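Local coordinates for C-domain type II peptide synthetase (Streptomyces globisporus, PDB 4ZNM), which belongs to the condensation-domain family of peptide synthetases, whose members share the two-lobed fold of the CoA-dependent acyltransferase clan, at residues 367-373 / 408-414; 273-278 / 329-333; 219-223 / 314-318. One frame throughout, in Å; residues are numbered along the deposited sequence.

Contact 1 and contact 2 are buried, while contact 3 lies partly at the surface. Contact 1 joins two parallel strands of a five-stranded sheet by a backbone ladder, with aromatic packing on one face. Contact 2 packs helix 268-284 on helix 326-335, mostly through aliphatic groups, with Gln277 and Thr333 close together at one side. The two contacts meet where Tyr276 and Phe273 touch Phe371. Contact 3 joins a turn to strand 312-319 through two arginines that bond to backbone carbonyls. That strand leads in sequence into helix 326-335 of contact 2, and its Leu316 and Thr318 touch Phe273 and Gln277.

Contact 1: residues 367-373 / 408-414; sequences QISVFQA and DGVLWSI
Gln367 reaches across to Asp408 at the start of the strand pair. Its NE2 gives a nearly straight hydrogen bond of 2.9 Å to Asp408 OD1, with 169° at the hydrogen. The carboxylate oxygen lies in the amide plane. NE2 also bonds to Asn429, and Asp408 OD2 has its own salt bridge to Arg234. A water links Gln367 OE1 to Gly409 O, so both ends of the amide are held. A second water bridges Ile368 N and Asp408 O. Ile368 O accepts from Val410 N, the first of five backbone bonds between the strands. Ser369 CB packs on Val410 CB at 3.8 Å, and its OG bonds to Tyr276. Val370 bonds at both backbone ends: its N meets Val410 O, and its O takes the Trp412 N-H at 2.8 Å. The same oxygen lies at the indole edge, 3.5 Å from Trp412 CD1. On the other face of the sheet, Val370 CB touches Leu411 CD1 at 3.7 Å. Phe371 has CG anti to its N (chi1 -166°). The CD2-CE2 side of its ring comes over the rim of one indole face, with CD2 3.6 Å from Trp412 CG. The rings meet obliquely, planes 35° apart. Tyr276 stacks on the phenyl ring. Gln372 bonds through N and O to Trp412 O and Ile414 N. Its side chain lies on the Val370 face, with OE1 3.9 Å from Leu411 CD1. Ala373 closes the pair with a CA-H...O contact of 3.4 Å to Ile414 O. The five-stranded sheet has this single parallel neighbour pair. The chain between the two strands enters the other large sheet, consistent with the latch crossover of condensation domains.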
# COMPACT_ATOMS: atom_id res chain seq x y z
N GLN A 367 -13.40 14.03 3.32
CA GLN A 367 -12.79 12.74 3.57
C GLN A 367 -11.39 12.87 4.13
O GLN A 367 -10.70 13.87 3.91
CB GLN A 367 -12.73 11.91 2.29
CG GLN A 367 -14.03 11.37 1.80
CD GLN A 367 -13.83 10.55 0.51
OE1 GLN A 367 -13.38 11.09 -0.49
NE2 GLN A 367 -14.12 9.25 0.56
N ILE A 368 -10.93 11.84 4.79
CA ILE A 368 -9.58 11.88 5.27
C ILE A 368 -8.63 11.38 4.18
O ILE A 368 -9.00 10.58 3.32
CB ILE A 368 -9.41 11.10 6.55
CG1 ILE A 368 -9.77 9.64 6.36
CG2 ILE A 368 -10.25 11.70 7.66
CD1 ILE A 368 -8.75 8.78 7.03
N SER A 369 -7.41 11.89 4.24
CA SER A 369 -6.34 11.43 3.39
C SER A 369 -5.24 10.78 4.21
O SER A 369 -5.04 11.09 5.39
CB SER A 369 -5.77 12.58 2.56
OG SER A 369 -4.91 13.37 3.36
N VAL A 370 -4.57 9.85 3.55
CA VAL A 370 -3.45 9.12 4.10
C VAL A 370 -2.23 9.35 3.20
O VAL A 370 -2.35 9.34 1.98
CB VAL A 370 -3.76 7.61 4.17
CG1 VAL A 370 -2.61 6.85 4.76
CG2 VAL A 370 -5.01 7.33 4.99
N PHE A 371 -1.06 9.47 3.80
CA PHE A 371 0.17 9.66 3.04
C PHE A 371 1.15 8.59 3.48
O PHE A 371 1.62 8.61 4.60
CB PHE A 371 0.71 11.07 3.27
CG PHE A 371 1.79 11.50 2.29
CD1 PHE A 371 3.11 11.14 2.48
CD2 PHE A 371 1.47 12.29 1.20
CE1 PHE A 371 4.10 11.54 1.58
CE2 PHE A 371 2.45 12.70 0.29
CZ PHE A 371 3.77 12.32 0.49
N GLN A 372 1.42 7.63 2.59
CA GLN A 372 2.22 6.46 2.97
C GLN A 372 3.40 6.21 2.07
O GLN A 372 3.35 6.45 0.88
CB GLN A 372 1.36 5.18 2.98
CG GLN A 372 1.23 4.40 1.71
CD GLN A 372 0.60 3.03 1.94
OE1 GLN A 372 -0.47 2.76 1.44
NE2 GLN A 372 1.29 2.18 2.69
N ALA A 373 4.43 5.64 2.67
CA ALA A 373 5.51 5.03 1.93
C ALA A 373 5.22 3.55 1.81
O ALA A 373 4.86 2.90 2.77
CB ALA A 373 6.86 5.28 2.64
N ASP A 408 -12.53 4.40 2.06
CA ASP A 408 -13.20 5.70 2.30
C ASP A 408 -12.18 6.78 2.56
O ASP A 408 -11.92 7.14 3.69
CB ASP A 408 -14.19 5.57 3.47
CG ASP A 408 -15.23 6.71 3.53
OD1 ASP A 408 -15.06 7.76 2.89
OD2 ASP A 408 -16.23 6.56 4.27
N GLY A 409 -11.61 7.31 1.49
CA GLY A 409 -10.65 8.40 1.62
C GLY A 409 -9.74 8.58 0.43
O GLY A 409 -9.97 8.03 -0.65
N VAL A 410 -8.72 9.39 0.65
CA VAL A 410 -7.72 9.71 -0.38
C VAL A 410 -6.43 9.05 0.06
O VAL A 410 -6.08 9.09 1.25
CB VAL A 410 -7.56 11.23 -0.54
CG1 VAL A 410 -6.44 11.57 -1.49
CG2 VAL A 410 -8.86 11.84 -1.00
N LEU A 411 -5.72 8.42 -0.86
CA LEU A 411 -4.50 7.76 -0.48
C LEU A 411 -3.33 8.18 -1.39
O LEU A 411 -3.40 8.05 -2.62
CB LEU A 411 -4.67 6.26 -0.52
CG LEU A 411 -3.43 5.43 -0.26
CD1 LEU A 411 -2.98 5.69 1.13
CD2 LEU A 411 -3.73 3.96 -0.44
N TRP A 412 -2.27 8.68 -0.77
CA TRP A 412 -1.00 8.89 -1.46
C TRP A 412 -0.09 7.74 -1.13
O TRP A 412 0.13 7.44 0.04
CB TRP A 412 -0.32 10.18 -1.05
CG TRP A 412 -1.06 11.41 -1.24
CD1 TRP A 412 -2.12 11.83 -0.51
CD2 TRP A 412 -0.78 12.45 -2.18
NE1 TRP A 412 -2.54 13.06 -0.96
CE2 TRP A 412 -1.72 13.46 -1.98
CE3 TRP A 412 0.20 12.62 -3.17
CZ2 TRP A 412 -1.74 14.63 -2.75
CZ3 TRP A 412 0.18 13.76 -3.92
CH2 TRP A 412 -0.77 14.76 -3.70
N SER A 413 0.45 7.10 -2.15
CA SER A 413 1.28 5.91 -2.00
C SER A 413 2.60 6.13 -2.76
O SER A 413 2.58 6.18 -3.99
CB SER A 413 0.53 4.68 -2.53
OG SER A 413 1.29 3.49 -2.39
N ILE A 414 3.70 6.29 -2.03
CA ILE A 414 5.00 6.61 -2.60
C ILE A 414 5.95 5.42 -2.50
O ILE A 414 6.23 4.98 -1.38
CB ILE A 414 5.67 7.78 -1.87
CG1 ILE A 414 4.69 8.95 -1.66
CG2 ILE A 414 6.91 8.22 -2.60
CD1 ILE A 414 4.26 9.60 -2.90
O HOH W 1 -11.56 9.79 -2.04
O HOH W 2 -12.80 9.59 4.85

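Contact 2: residues 273-278 / 329-333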
# COMPACT_ATOMS: atom_id res chain seq x y z
N PHE A 273 6.72 13.77 3.22
CA PHE A 273 5.61 13.95 4.15
C PHE A 273 5.56 15.40 4.63
O PHE A 273 4.49 16.01 4.60
CB PHE A 273 5.72 13.00 5.37
CG PHE A 273 4.51 13.04 6.28
CD1 PHE A 273 3.36 12.35 5.95
CD2 PHE A 273 4.52 13.75 7.44
CE1 PHE A 273 2.24 12.38 6.77
CE2 PHE A 273 3.40 13.79 8.27
CZ PHE A 273 2.27 13.10 7.93
N ALA A 274 6.70 15.95 5.05
CA ALA A 274 6.77 17.38 5.39
C ALA A 274 6.19 18.27 4.31
O ALA A 274 5.46 19.21 4.60
CB ALA A 274 8.22 17.80 5.65
N ALA A 275 6.57 18.01 3.05
CA ALA A 275 6.05 18.81 1.94
C ALA A 275 4.53 18.68 1.86
O ALA A 275 3.83 19.63 1.48
CB ALA A 275 6.68 18.39 0.63
N TYR A 276 4.00 17.50 2.18
CA TYR A 276 2.54 17.30 2.17
C TYR A 276 1.88 18.18 3.23
O TYR A 276 0.82 18.79 3.02
CB TYR A 276 2.18 15.84 2.39
CG TYR A 276 0.72 15.54 2.18
CD1 TYR A 276 0.10 15.90 1.00
CD2 TYR A 276 -0.03 14.90 3.16
CE1 TYR A 276 -1.22 15.64 0.79
CE2 TYR A 276 -1.37 14.62 2.94
CZ TYR A 276 -1.94 14.98 1.74
OH TYR A 276 -3.26 14.74 1.46
N GLN A 277 2.52 18.27 4.38
CA GLN A 277 2.01 19.10 5.46
C GLN A 277 1.99 20.55 5.05
O GLN A 277 1.02 21.29 5.32
CB GLN A 277 2.82 18.90 6.72
CG GLN A 277 2.69 17.51 7.26
CD GLN A 277 3.32 17.34 8.61
OE1 GLN A 277 2.67 17.51 9.64
NE2 GLN A 277 4.58 16.99 8.62
N VAL A 278 3.07 20.97 4.39
CA VAL A 278 3.14 22.34 3.89
C VAL A 278 1.99 22.57 2.91
O VAL A 278 1.33 23.60 2.95
CB VAL A 278 4.51 22.64 3.24
CG1 VAL A 278 4.54 24.00 2.59
CG2 VAL A 278 5.59 22.64 4.30
N VAL A 329 10.10 22.40 9.33
CA VAL A 329 8.96 21.47 9.19
C VAL A 329 9.47 20.02 9.18
O VAL A 329 8.90 19.14 9.85
CB VAL A 329 8.13 21.75 7.92
CG1 VAL A 329 6.97 20.76 7.81
CG2 VAL A 329 7.53 23.16 7.96
N VAL A 330 10.54 19.77 8.42
CA VAL A 330 11.07 18.42 8.29
C VAL A 330 11.58 17.94 9.65
O VAL A 330 11.36 16.79 10.04
CB VAL A 330 12.19 18.36 7.22
CG1 VAL A 330 12.73 16.93 7.07
CG2 VAL A 330 11.67 18.83 5.88
N LEU A 331 12.25 18.81 10.39
CA LEU A 331 12.80 18.41 11.68
C LEU A 331 11.69 18.08 12.68
O LEU A 331 11.80 17.10 13.41
CB LEU A 331 13.71 19.50 12.23
CG LEU A 331 15.02 19.69 11.47
CD1 LEU A 331 15.71 20.92 12.01
CD2 LEU A 331 15.95 18.49 11.53
N ARG A 332 10.61 18.87 12.68
CA ARG A 332 9.45 18.56 13.53
C ARG A 332 8.80 17.26 13.10
O ARG A 332 8.39 16.46 13.93
CB ARG A 332 8.45 19.70 13.48
CG ARG A 332 9.02 20.92 14.22
CD ARG A 332 8.04 22.06 14.21
NE ARG A 332 8.67 23.29 14.65
CZ ARG A 332 8.01 24.43 14.85
NH1 ARG A 332 6.70 24.50 14.65
NH2 ARG A 332 8.68 25.52 15.23
N THR A 333 8.77 17.02 11.79
CA THR A 333 8.21 15.79 11.27
C THR A 333 9.02 14.63 11.80
O THR A 333 8.45 13.61 12.19
CB THR A 333 8.19 15.78 9.74
OG1 THR A 333 7.27 16.78 9.29
CG2 THR A 333 7.78 14.41 9.18
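Ala274 sits against three residues of the facing helix. Its CB is 3.6 Å from Val330 CG2 and 3.9 Å from Val329 CG1, with Thr333 OG1 also beside it. The small methyl lets the backbones come near, and the CA atoms of Ala274 and Val330 are 5.3 Å apart. One turn later, Val278 CG2 meets Val329 CG2 more loosely, at 4.2 Å. On the other flank, Phe273 puts ring atom CD2 3.8 Å from the methyl CG2 of Thr333. The two sides of Thr333 thus do different work. CG2 goes to the phenyl ring, while OG1 turns back to its own helix and to Gln277. Gln277 NE2 lies 2.8 Å from Thr333 OG1, and the two side chains arrive from opposite directions.

The next shell fixes this threonine. Its OG1 donates to Val329 O at 2.9 Å, approaching from 40° above the carbonyl plane. Thr333 N bonds to the same oxygen, as usual in a helix, so Val329 O takes two donors. With OG1 beside the backbone N (chi1 -67°), the hydroxyl can reach back one turn. The extended chain of Gln277 beyond CG carries NE2 to Thr333, and this side chain also touches Thr318 and Ile289.

The two short segments cross at 116°, and they bury 247 Å² between them. Helix 326-335 lies on one side of helix 268-284. From other sides, Ala275, Tyr276 and Val278 pack on helix 435-454, and Phe273 and Gln277 rest on strands 288-295 and 312-319. Tyr276 also reaches Phe371 and Trp412 of the five-stranded sheet, so helix 268-284 lies between that sheet and helix 326-335.

Contact 3: residues 219-223 / 314-318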
# COMPACT_ATOMS: atom_id res chain seq x y z
N ARG A 219 -0.92 13.12 23.52
CA ARG A 219 -0.45 13.64 22.25
C ARG A 219 -1.57 14.05 21.30
O ARG A 219 -1.45 15.02 20.56
CB ARG A 219 0.41 12.60 21.56
CG ARG A 219 1.22 13.16 20.42
CD ARG A 219 2.29 14.17 20.90
NE ARG A 219 3.19 14.37 19.79
CZ ARG A 219 2.93 15.16 18.75
NH1 ARG A 219 1.83 15.89 18.72
NH2 ARG A 219 3.80 15.22 17.75
N LEU A 220 -2.65 13.29 21.30
CA LEU A 220 -3.75 13.55 20.39
C LEU A 220 -4.95 14.23 21.04
O LEU A 220 -6.05 14.26 20.48
CB LEU A 220 -4.19 12.24 19.76
CG LEU A 220 -3.15 11.62 18.85
CD1 LEU A 220 -3.68 10.34 18.26
CD2 LEU A 220 -2.68 12.59 17.75
N GLN A 221 -4.72 14.80 22.22
CA GLN A 221 -5.74 15.59 22.88
C GLN A 221 -6.28 16.68 21.96
O GLN A 221 -5.55 17.60 21.59
CB GLN A 221 -5.17 16.22 24.14
CG GLN A 221 -6.13 17.11 24.90
CD GLN A 221 -6.94 16.33 25.88
OE1 GLN A 221 -7.80 15.54 25.50
NE2 GLN A 221 -6.66 16.53 27.17
N GLY A 222 -7.56 16.59 21.62
CA GLY A 222 -8.19 17.61 20.80
C GLY A 222 -7.77 17.54 19.35
O GLY A 222 -8.10 18.44 18.57
N ALA A 223 -7.04 16.50 18.97
CA ALA A 223 -6.63 16.36 17.60
C ALA A 223 -7.79 15.82 16.73
O ALA A 223 -8.60 14.99 17.17
CB ALA A 223 -5.44 15.46 17.49
N LEU A 314 -1.52 4.95 11.33
CA LEU A 314 -0.66 5.55 12.35
C LEU A 314 -0.76 7.08 12.29
O LEU A 314 -0.27 7.71 11.34
CB LEU A 314 0.78 5.10 12.15
CG LEU A 314 1.82 5.70 13.11
CD1 LEU A 314 1.53 5.26 14.55
CD2 LEU A 314 3.25 5.35 12.69
N PRO A 315 -1.41 7.70 13.28
CA PRO A 315 -1.61 9.15 13.12
C PRO A 315 -0.38 9.96 13.50
O PRO A 315 0.24 9.73 14.54
CB PRO A 315 -2.80 9.44 14.04
CG PRO A 315 -2.87 8.29 14.99
CD PRO A 315 -2.29 7.11 14.30
N LEU A 316 -0.04 10.91 12.64
CA LEU A 316 1.14 11.77 12.81
C LEU A 316 0.67 13.19 13.00
O LEU A 316 0.15 13.80 12.07
CB LEU A 316 2.06 11.69 11.58
CG LEU A 316 2.56 10.29 11.26
CD1 LEU A 316 3.47 10.25 10.07
CD2 LEU A 316 3.26 9.67 12.44
N ARG A 317 0.83 13.71 14.22
CA ARG A 317 0.41 15.07 14.54
C ARG A 317 1.60 15.98 14.71
O ARG A 317 2.41 15.75 15.58
CB ARG A 317 -0.40 15.10 15.82
CG ARG A 317 -0.90 16.48 16.17
CD ARG A 317 -1.72 16.45 17.44
NE ARG A 317 -2.49 17.68 17.65
CZ ARG A 317 -3.14 17.98 18.77
NH1 ARG A 317 -3.10 17.16 19.81
NH2 ARG A 317 -3.85 19.08 18.85
N THR A 318 1.66 17.04 13.90
CA THR A 318 2.75 18.01 13.97
C THR A 318 2.21 19.42 14.02
O THR A 318 1.25 19.77 13.32
CB THR A 318 3.69 17.88 12.76
OG1 THR A 318 4.07 16.52 12.62
CG2 THR A 318 4.96 18.72 12.94
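Arg317 NH1 is gripped by two backbone carbonyls: Arg219 O at 2.8 Å, from the last helical residue, and Gln221 O at 3.1 Å, in the turn after it. The first oxygen lies close to the guanidinium plane, and the second bond comes from well above the Gln221 carbonyl plane. Arg317 is extended from CG to NE, which carries its head to the turn. Ala223 CB lies over one face of that head, toward its rim, 3.6 Å from CZ. Arg219 answers in reverse: bent at chi2 (66°), it brings NH2 to Arg317 O at 2.6 Å. This bond is bent, 134° at the hydrogen, and the oxygen also accepts from Thr336. Glu339 pairs with Arg219 NE and Asp288 with Arg317 NE, which probably eases the meeting of like charges. Leu220 divides its methyls between two residues of the strand: CD1 touches Pro315 CG and CD2 lies 3.9 Å from Arg317 CB.

The type II turn from Leu220 to Ala223, after helix 207-219, holds the Gln221 carbonyl. Strand 312-319 pairs with strand 288-295, and its Leu316 and Thr318 face helix 268-284, away from the turn.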